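Local atomic coordinates of putative phosphonate binding protein for ABC transporter (Prochlorococcus marinus str. MIT 9301, PDB entry 5LQ5), a protein that binds inorganic phosphite strongly, and methylphosphonate and phosphate only very weakly, as the probable solute-binding component of an ABC transporter. Residues 4-9 / 57-62; 51-56 / 207-212; 106-111 / 138-143. All blocks are in the same frame, centred on the assembly; numbering follows the deposited sequence. Where two conformers were deposited one is given.

Contact 1: residues 4-9 / 57-62; sequences KVLKVG and DLDLVW
Lys7 and Asp59 hold each other by backbone and side chain alike. The carbonyl of Lys7 accepts two N-H groups of the other segment, Asp59 N at 2.8 Å from Lys7 O and Leu60 N at 3.2 Å from it. In return Lys7 N gives its proton to Asp59 OD2 (2.9 Å), which it meets on the anti side of the carboxylate and 24° out of its plane. With chi3 at -143° and chi4 at 76°, the lysine chain bends round so that NZ comes back over its own strand. There it binds Val5 O at 3.1 Å as well as Asn2 O, and adds only a weak, salt-bridged bond to Asp59 OD2 at 3.4 Å. One water spans Lys7 NZ and Asp59 OD1, while Arg217 forms a salt bridge to OD1, so one carboxylate probably balances both nearby positive charges. Further along, Gly9 N donates to Leu60 O (2.9 Å) and Trp62 N to Gly9 O, the regular bonds of parallel strands. These are strands 5-10 and 60-63, neighbours in the 2-1-3 strand order of a class II periplasmic binding protein, which puts strand 5-10 between 37-40 and 60-63. On one face of the sheet Val8 CG2 lies 4.3 Å from Leu60 CD2, under helix 16-34, whose Phe26 and Leu30 touch Leu60. The other face carries Leu58 and Val61 over Gly9, where a beta carbon would collide with Leu58 CD1. At the opposite end of the contact, Leu6 reaches CD1 obliquely across to Asp59 CB.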
loop_
_atom_site.group_PDB
_atom_site.type_symbol
_atom_site.label_atom_id
_atom_site.label_comp_id
_atom_site.label_asym_id
_atom_site.label_seq_id
_atom_site.Cartn_x
_atom_site.Cartn_y
_atom_site.Cartn_z
ATOM N N LYS A 4 -18.928 19.106 6.055
ATOM C CA LYS A 4 -19.130 19.499 4.652
ATOM C C LYS A 4 -17.868 19.401 3.798
ATOM O O LYS A 4 -17.914 19.635 2.599
ATOM C CB LYS A 4 -19.790 20.869 4.508
ATOM C CG LYS A 4 -20.088 21.207 3.043
ATOM C CD LYS A 4 -20.810 22.521 2.793
ATOM C CE LYS A 4 -20.998 22.765 1.291
ATOM N NZ LYS A 4 -21.699 24.026 0.915
ATOM N N VAL A 5 -16.754 19.032 4.404
ATOM C CA VAL A 5 -15.516 18.783 3.659
ATOM C C VAL A 5 -15.327 17.271 3.498
ATOM O O VAL A 5 -15.405 16.503 4.496
ATOM C CB VAL A 5 -14.302 19.345 4.399
ATOM C CG1 VAL A 5 -13.025 19.058 3.621
ATOM C CG2 VAL A 5 -14.458 20.848 4.629
ATOM N N LEU A 6 -15.086 16.842 2.262
ATOM C CA LEU A 6 -14.738 15.446 1.965
ATOM C C LEU A 6 -13.222 15.277 2.211
ATOM O O LEU A 6 -12.405 15.857 1.533
ATOM C CB LEU A 6 -15.078 15.040 0.512
ATOM C CG LEU A 6 -14.907 13.558 0.162
ATOM C CD1 LEU A 6 -15.979 12.691 0.806
ATOM C CD2 LEU A 6 -14.935 13.353 -1.352
ATOM N N LYS A 7 -12.886 14.427 3.160
ATOM C CA LYS A 7 -11.529 14.316 3.688
ATOM C C LYS A 7 -10.922 13.035 3.140
ATOM O O LYS A 7 -11.429 11.952 3.365
ATOM C CB LYS A 7 -11.559 14.326 5.216
ATOM C CG LYS A 7 -12.123 15.627 5.814
ATOM C CD LYS A 7 -12.367 15.493 7.312
ATOM C CE LYS A 7 -13.623 16.240 7.734
ATOM N NZ LYS A 7 -14.859 15.512 7.347
ATOM N N VAL A 8 -9.882 13.208 2.344
ATOM C CA VAL A 8 -9.131 12.155 1.680
ATOM C C VAL A 8 -7.917 11.794 2.515
ATOM O O VAL A 8 -7.217 12.657 3.040
ATOM C CB VAL A 8 -8.714 12.570 0.252
ATOM C CG1 VAL A 8 -7.762 11.581 -0.420
ATOM C CG2 VAL A 8 -9.942 12.763 -0.635
ATOM N N GLY A 9 -7.713 10.501 2.702
ATOM C CA GLY A 9 -6.528 9.984 3.406
ATOM C C GLY A 9 -5.875 8.844 2.623
ATOM O O GLY A 9 -6.379 8.386 1.566
ATOM N N ASP A 57 -12.519 11.041 10.917
ATOM C CA ASP A 57 -11.605 12.122 10.551
ATOM C C ASP A 57 -11.222 12.040 9.075
ATOM O O ASP A 57 -10.738 13.018 8.528
ATOM C CB ASP A 57 -10.336 12.101 11.407
ATOM C CG ASP A 57 -10.581 12.595 12.838
ATOM O OD1 ASP A 57 -9.870 13.528 13.239
ATOM O OD2 ASP A 57 -11.462 12.087 13.558
ATOM N N LEU A 58 -11.418 10.855 8.485
ATOM C CA LEU A 58 -11.153 10.578 7.069
ATOM C C LEU A 58 -12.378 9.910 6.417
ATOM O O LEU A 58 -12.977 9.010 6.982
ATOM C CB LEU A 58 -9.923 9.670 6.924
ATOM C CG LEU A 58 -8.621 10.148 7.544
ATOM C CD1 LEU A 58 -7.590 9.030 7.490
ATOM C CD2 LEU A 58 -8.091 11.410 6.877
ATOM N N ASP A 59 -12.749 10.391 5.232
ATOM C CA ASP A 59 -13.933 9.911 4.522
ATOM C C ASP A 59 -13.701 8.933 3.388
ATOM O O ASP A 59 -14.553 8.102 3.115
ATOM C CB ASP A 59 -14.689 11.094 3.915
ATOM C CG ASP A 59 -15.191 12.055 4.967
ATOM O OD1 ASP A 59 -15.732 11.577 5.997
ATOM O OD2 ASP A 59 -15.046 13.284 4.746
ATOM N N LEU A 60 -12.580 9.088 2.716
ATOM C CA LEU A 60 -12.226 8.354 1.524
ATOM C C LEU A 60 -10.728 8.103 1.594
ATOM O O LEU A 60 -9.947 9.046 1.607
ATOM C CB LEU A 60 -12.539 9.162 0.278
ATOM C CG LEU A 60 -12.112 8.529 -1.051
ATOM C CD1 LEU A 60 -12.878 7.251 -1.373
ATOM C CD2 LEU A 60 -12.321 9.577 -2.145
ATOM N N VAL A 61 -10.328 6.851 1.695
ATOM C CA VAL A 61 -8.935 6.487 2.010
ATOM C C VAL A 61 -8.393 5.435 1.069
ATOM O O VAL A 61 -9.064 4.453 0.779
ATOM C CB VAL A 61 -8.799 5.979 3.457
ATOM C CG1 VAL A 61 -7.380 5.572 3.796
ATOM C CG2 VAL A 61 -9.246 7.036 4.446
ATOM N N TRP A 62 -7.192 5.693 0.570
ATOM C CA TRP A 62 -6.372 4.752 -0.195
ATOM C C TRP A 62 -5.659 3.817 0.773
ATOM O O TRP A 62 -4.703 4.217 1.460
ATOM C CB TRP A 62 -5.413 5.511 -1.055
ATOM C CG TRP A 62 -4.538 4.726 -1.975
ATOM C CD1 TRP A 62 -3.176 4.615 -1.895
ATOM C CD2 TRP A 62 -4.933 3.960 -3.103
ATOM N NE1 TRP A 62 -2.687 3.848 -2.928
ATOM C CE2 TRP A 62 -3.745 3.424 -3.682
ATOM C CE3 TRP A 62 -6.166 3.645 -3.684
ATOM C CZ2 TRP A 62 -3.762 2.601 -4.808
ATOM C CZ3 TRP A 62 -6.171 2.818 -4.822
ATOM C CH2 TRP A 62 -4.964 2.327 -5.372
HETATM O O HOH W 1 -15.946 13.001 8.197
#

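Contact 2: residues 51-56 / 207-212; sequences TGFRTK and HWVAQG
Gln211 and Phe53 meet twice, by a hydrogen bond and by a stack. In the bond, Gln211 NE2 donates to Phe53 O over 2.8 Å, and the acceptor lies almost exactly in the amide plane. Phe53 O also takes Lys56 N, from the opposite face of the carbonyl plane, and Gln211 NE2 has a second acceptor in Leu58 O; both protons of this buried amide are thus used. At its other end Gln211 OE1 receives a weak bond from Lys56 NZ, 3.3 Å away, an ammonium that also makes a long, weak ion pair with Asp213.

The stack joins two flat groups turned only 12° from each other. Gln211 NE2 sits 3.5 Å above the centre of the Phe53 ring, an approach made possible by a bend at chi2 (-73°) that folds the amide back across the ring face. Ring on one side and two carbonyls at NE2 fix the rotation of the amide. An alanine here is likely to uncover this face of the Phe53 ring and leave Phe53 O and Leu58 O without the donor they share.

Packing contacts gather at the far end of the ring. Phe53 CZ comes 3.7 Å from Val209 CG1, which approaches obliquely, and the same CZ meets the backbone carbonyl carbon Ala210 C at the ring edge, 3.7 Å away. Val61 of the neighbouring strand touches the ring too.

Lys56, with phi at 71°, closes helix 46-54 in a Schellman motif, and the contact sets this helix end on strand 207-210, the antiparallel strand by which the chain re-enters the sheet of its N-terminal lobe, as in class II periplasmic binding proteins.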
loop_
_atom_site.group_PDB
_atom_site.type_symbol
_atom_site.label_atom_id
_atom_site.label_comp_id
_atom_site.label_asym_id
_atom_site.label_seq_id
_atom_site.Cartn_x
_atom_site.Cartn_y
_atom_site.Cartn_z
ATOM N N THR A 51 -7.375 4.182 12.113
ATOM C CA THR A 51 -8.099 4.806 13.238
ATOM C C THR A 51 -8.766 6.145 12.807
ATOM O O THR A 51 -9.844 6.463 13.221
ATOM C CB THR A 51 -7.112 5.031 14.406
ATOM O OG1 THR A 51 -6.598 3.755 14.820
ATOM C CG2 THR A 51 -7.774 5.771 15.587
ATOM N N GLY A 52 -8.137 6.890 11.918
ATOM C CA GLY A 52 -8.735 8.138 11.395
ATOM C C GLY A 52 -10.009 7.836 10.601
ATOM O O GLY A 52 -10.982 8.589 10.587
ATOM N N PHE A 53 -10.005 6.694 9.936
ATOM C CA PHE A 53 -11.198 6.254 9.195
ATOM C C PHE A 53 -12.285 5.873 10.209
ATOM O O PHE A 53 -13.420 6.339 10.097
ATOM C CB PHE A 53 -10.877 5.121 8.231
ATOM C CG PHE A 53 -11.999 4.768 7.312
ATOM C CD1 PHE A 53 -12.261 5.525 6.173
ATOM C CD2 PHE A 53 -12.855 3.735 7.615
ATOM C CE1 PHE A 53 -13.319 5.199 5.343
ATOM C CE2 PHE A 53 -13.918 3.422 6.802
ATOM C CZ PHE A 53 -14.167 4.162 5.671
ATOM N N ARG A 54 -11.918 5.059 11.213
ATOM C CA ARG A 54 -12.863 4.643 12.246
ATOM C C ARG A 54 -13.507 5.836 12.968
ATOM O O ARG A 54 -14.725 5.802 13.218
ATOM C CB ARG A 54 -12.198 3.699 13.258
ATOM C CG ARG A 54 -13.156 3.195 14.333
ATOM C CD ARG A 54 -12.437 2.402 15.398
ATOM N NE ARG A 54 -11.407 3.164 16.119
ATOM C CZ ARG A 54 -11.623 3.996 17.137
ATOM N NH1 ARG A 54 -12.857 4.250 17.605
ATOM N NH2 ARG A 54 -10.573 4.590 17.689
ATOM N N THR A 55 -12.712 6.878 13.274
ATOM C CA THR A 55 -13.230 8.071 13.995
ATOM C C THR A 55 -13.884 9.122 13.080
ATOM O O THR A 55 -14.290 10.180 13.528
ATOM C CB THR A 55 -12.145 8.779 14.837
ATOM O OG1 THR A 55 -11.101 9.225 13.968
ATOM C CG2 THR A 55 -11.612 7.832 15.887
ATOM N N LYS A 56 -13.900 8.852 11.786
ATOM C CA LYS A 56 -14.553 9.744 10.780
ATOM C C LYS A 56 -13.788 11.057 10.564
ATOM O O LYS A 56 -14.326 12.049 10.057
ATOM C CB LYS A 56 -16.041 9.967 11.100
ATOM C CG LYS A 56 -16.770 8.632 11.231
ATOM C CD LYS A 56 -18.275 8.724 11.024
ATOM C CE LYS A 56 -18.964 7.446 11.491
ATOM N NZ LYS A 56 -18.467 6.202 10.828
ATOM N N HIS A 207 -6.745 -0.460 -2.446
ATOM C CA HIS A 207 -8.109 -0.073 -2.779
ATOM C C HIS A 207 -8.605 1.131 -2.019
ATOM O O HIS A 207 -8.153 1.408 -0.899
ATOM C CB HIS A 207 -9.065 -1.249 -2.579
ATOM C CG HIS A 207 -9.130 -1.794 -1.182
ATOM N ND1 HIS A 207 -8.110 -2.531 -0.612
ATOM C CD2 HIS A 207 -10.129 -1.782 -0.273
ATOM C CE1 HIS A 207 -8.475 -2.910 0.603
ATOM N NE2 HIS A 207 -9.696 -2.474 0.827
ATOM N N TRP A 208 -9.511 1.861 -2.667
ATOM C CA TRP A 208 -10.224 2.962 -2.068
ATOM C C TRP A 208 -11.383 2.460 -1.246
ATOM O O TRP A 208 -12.163 1.644 -1.710
ATOM C CB TRP A 208 -10.790 3.911 -3.118
ATOM C CG TRP A 208 -9.786 4.778 -3.829
ATOM C CD1 TRP A 208 -9.338 4.660 -5.128
ATOM C CD2 TRP A 208 -9.156 5.949 -3.294
ATOM N NE1 TRP A 208 -8.449 5.662 -5.395
ATOM C CE2 TRP A 208 -8.332 6.474 -4.301
ATOM C CE3 TRP A 208 -9.195 6.578 -2.055
ATOM C CZ2 TRP A 208 -7.562 7.613 -4.101
ATOM C CZ3 TRP A 208 -8.447 7.719 -1.861
ATOM C CH2 TRP A 208 -7.636 8.217 -2.874
ATOM N N VAL A 209 -11.535 3.041 -0.068
ATOM C CA VAL A 209 -12.614 2.763 0.860
ATOM C C VAL A 209 -13.287 4.068 1.238
ATOM O O VAL A 209 -12.613 5.011 1.638
ATOM C CB VAL A 209 -12.130 2.025 2.118
ATOM C CG1 VAL A 209 -13.306 1.708 3.046
ATOM C CG2 VAL A 209 -11.395 0.728 1.750
ATOM N N ALA A 210 -14.624 4.099 1.189
ATOM C CA ALA A 210 -15.399 5.282 1.598
ATOM C C ALA A 210 -16.296 4.978 2.804
ATOM O O ALA A 210 -16.747 3.829 2.992
ATOM C CB ALA A 210 -16.262 5.812 0.449
ATOM N N GLN A 211 -16.583 6.003 3.588
ATOM C CA GLN A 211 -17.587 5.949 4.655
ATOM C C GLN A 211 -18.942 5.601 4.049
ATOM O O GLN A 211 -19.266 5.984 2.912
ATOM C CB GLN A 211 -17.714 7.265 5.423
ATOM C CG GLN A 211 -16.474 7.714 6.154
ATOM C CD GLN A 211 -16.150 6.909 7.400
ATOM O OE1 GLN A 211 -16.932 6.093 7.866
ATOM N NE2 GLN A 211 -14.977 7.138 7.932
ATOM N N GLY A 212 -19.735 4.922 4.858
ATOM C CA GLY A 212 -21.080 4.489 4.487
ATOM C C GLY A 212 -22.140 5.550 4.619
ATOM O O GLY A 212 -23.259 5.356 4.153
#

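Contact 3: residues 106-111 / 138-143; sequences SNIKGL and NQAGVE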
loop_
_atom_site.group_PDB
_atom_site.type_symbol
_atom_site.label_atom_id
_atom_site.label_comp_id
_atom_site.label_asym_id
_atom_site.label_seq_id
_atom_site.Cartn_x
_atom_site.Cartn_y
_atom_site.Cartn_z
ATOM N N SER A 106 15.080 -17.999 -8.067
ATOM C CA SER A 106 13.968 -18.251 -9.021
ATOM C C SER A 106 12.951 -19.253 -8.472
ATOM O O SER A 106 12.085 -19.744 -9.190
ATOM C CB SER A 106 14.522 -18.760 -10.359
ATOM O OG SER A 106 15.349 -19.890 -10.144
ATOM N N ASN A 107 13.077 -19.538 -7.185
ATOM C CA ASN A 107 12.164 -20.426 -6.465
ATOM C C ASN A 107 12.035 -19.943 -5.022
ATOM O O ASN A 107 13.015 -19.505 -4.423
ATOM C CB ASN A 107 12.668 -21.868 -6.462
ATOM C CG ASN A 107 11.673 -22.827 -5.843
ATOM O OD1 ASN A 107 11.801 -23.207 -4.669
ATOM N ND2 ASN A 107 10.653 -23.191 -6.613
ATOM N N ILE A 108 10.828 -20.047 -4.471
ATOM C CA ILE A 108 10.549 -19.618 -3.088
ATOM C C ILE A 108 11.488 -20.232 -2.023
ATOM O O ILE A 108 11.817 -19.593 -1.029
ATOM C CB ILE A 108 9.069 -19.889 -2.688
ATOM C CG1 ILE A 108 8.697 -19.192 -1.370
ATOM C CG2 ILE A 108 8.773 -21.379 -2.574
ATOM C CD1 ILE A 108 7.217 -19.206 -1.090
ATOM N N LYS A 109 11.918 -21.473 -2.230
ATOM C CA LYS A 109 12.787 -22.173 -1.240
ATOM C C LYS A 109 14.155 -21.481 -1.020
ATOM O O LYS A 109 14.779 -21.611 0.057
ATOM C CB LYS A 109 13.002 -23.645 -1.636
ATOM C CG LYS A 109 11.731 -24.486 -1.723
ATOM C CD LYS A 109 11.312 -25.100 -0.399
ATOM C CE LYS A 109 10.340 -26.254 -0.629
ATOM N NZ LYS A 109 9.969 -26.953 0.629
ATOM N N GLY A 110 14.568 -20.704 -2.021
ATOM C CA GLY A 110 15.784 -19.867 -1.979
ATOM C C GLY A 110 15.767 -18.777 -0.908
ATOM O O GLY A 110 16.802 -18.202 -0.538
ATOM N N LEU A 111 14.580 -18.460 -0.406
ATOM C CA LEU A 111 14.475 -17.488 0.703
ATOM C C LEU A 111 15.219 -17.935 1.967
ATOM O O LEU A 111 15.536 -17.115 2.803
ATOM C CB LEU A 111 13.008 -17.191 1.059
ATOM C CG LEU A 111 12.211 -16.409 0.028
ATOM C CD1 LEU A 111 10.755 -16.325 0.519
ATOM C CD2 LEU A 111 12.779 -15.031 -0.239
ATOM N N ASN A 138 7.732 -17.836 5.538
ATOM C CA ASN A 138 7.265 -18.978 6.337
ATOM C C ASN A 138 7.084 -20.235 5.498
ATOM O O ASN A 138 7.425 -21.324 5.934
ATOM C CB ASN A 138 5.973 -18.664 7.084
ATOM C CG ASN A 138 6.144 -17.677 8.232
ATOM O OD1 ASN A 138 7.243 -17.235 8.609
ATOM N ND2 ASN A 138 5.029 -17.284 8.769
ATOM N N GLN A 139 6.601 -20.074 4.282
ATOM C CA GLN A 139 6.455 -21.214 3.358
ATOM C C GLN A 139 7.801 -21.830 3.004
ATOM O O GLN A 139 7.896 -23.037 2.834
ATOM C CB GLN A 139 5.739 -20.791 2.094
ATOM C CG GLN A 139 4.230 -20.649 2.296
ATOM C CD GLN A 139 3.479 -20.406 1.010
ATOM O OE1 GLN A 139 3.979 -19.750 0.092
ATOM N NE2 GLN A 139 2.259 -20.933 0.932
ATOM N N ALA A 140 8.824 -20.985 2.928
ATOM C CA ALA A 140 10.254 -21.429 2.753
ATOM C C ALA A 140 10.963 -21.959 4.031
ATOM O O ALA A 140 12.152 -22.306 3.991
ATOM C CB ALA A 140 11.070 -20.282 2.185
ATOM N N GLY A 141 10.248 -21.999 5.147
ATOM C CA GLY A 141 10.818 -22.395 6.443
ATOM C C GLY A 141 11.589 -21.329 7.182
ATOM O O GLY A 141 12.307 -21.648 8.134
ATOM N N VAL A 142 11.421 -20.069 6.744
ATOM C CA VAL A 142 12.079 -18.918 7.376
ATOM C C VAL A 142 11.060 -18.206 8.280
ATOM O O VAL A 142 9.973 -17.804 7.814
ATOM C CB VAL A 142 12.698 -17.921 6.367
ATOM C CG1 VAL A 142 13.485 -16.842 7.096
ATOM C CG2 VAL A 142 13.569 -18.663 5.346
ATOM N N GLU A 143 11.450 -18.024 9.542
ATOM C CA GLU A 143 10.668 -17.280 10.544
ATOM C C GLU A 143 11.498 -16.089 10.994
ATOM O O GLU A 143 12.745 -16.069 10.865
ATOM C CB GLU A 143 10.305 -18.156 11.751
ATOM C CG GLU A 143 9.424 -19.344 11.378
ATOM C CD GLU A 143 9.031 -20.202 12.561
ATOM O OE1 GLU A 143 8.394 -19.680 13.499
ATOM O OE2 GLU A 143 9.334 -21.407 12.536
#
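Ile108 and Leu111 close on Ala140, just ahead of Gly141 in the Schellman motif that ends helix 127-139. In that motif Gly141 takes a positive phi of 81°, a conformation that favours glycine, and its N binds Asn138 O at 3.0 Å. The facing segment is a short 3-10 turn, entered through an Asx turn in which Asn107 OD1 accepts Lys109 N over 3.0 Å, the donor standing above the carbonyl plane. The contact thus joins the loop between strands 92-97 and 119-121 to the end of the helix that follows.

The Ile108 side chain starts with a CB directed at the helix end. From there CG1 runs anti to the backbone N (chi1 -168°) and passes Ala140 CB at 4.4 Å, a loose van der Waals contact. The chain stays extended at the next bond, which carries CD1 on to Gln139. This terminal methyl rests 3.5 Å from Gln139 OE1 and 3.9 Å from Gln139 CB, the two side chains crossing at about a right angle, so the glutamine lays its aliphatic root and its amide oxygen against the isoleucine. Phe136 of the same helix and Trp198 of strand 194-199 also touch Ile108.

Ala140 is the hub of the interface. Its single methyl meets backbone on one hand, at 3.4 Å from Ile108 O, and side chain on the other, Leu111 CB. Leu111 in turn leans on Phe197 and Trp198, which ties the turn to strand 194-199. Ala140 O accepts a hydrogen bond from Lys112 NZ. Beyond the glycine, Val142 turns back to the same turn and sets its CG2 methyl 3.6 Å from Leu111 O.

How the contacts relate
Contacts 1 and 2 are neighbours, their centres 7 Å apart, and share one sheet: strand 60-63 lies between 5-10 and 207-210, with Val61 N bonded to Val209 O. Along the chain their segments alternate, helix 46-54 leading directly into strand 60-63. Contact 3 sits in the other lobe, across the chain's centre, its centre about 39 Å from that of contact 1 and about 35 Å from that of contact 2. Its segments fall between those of contact 2, because the chain leaves the first lobe, builds the second and returns. Phosphite is bound by residues of both lobes, among them Tyr46, Gly64, Thr127 and Tyr206, which begin or adjoin helices and strands used here.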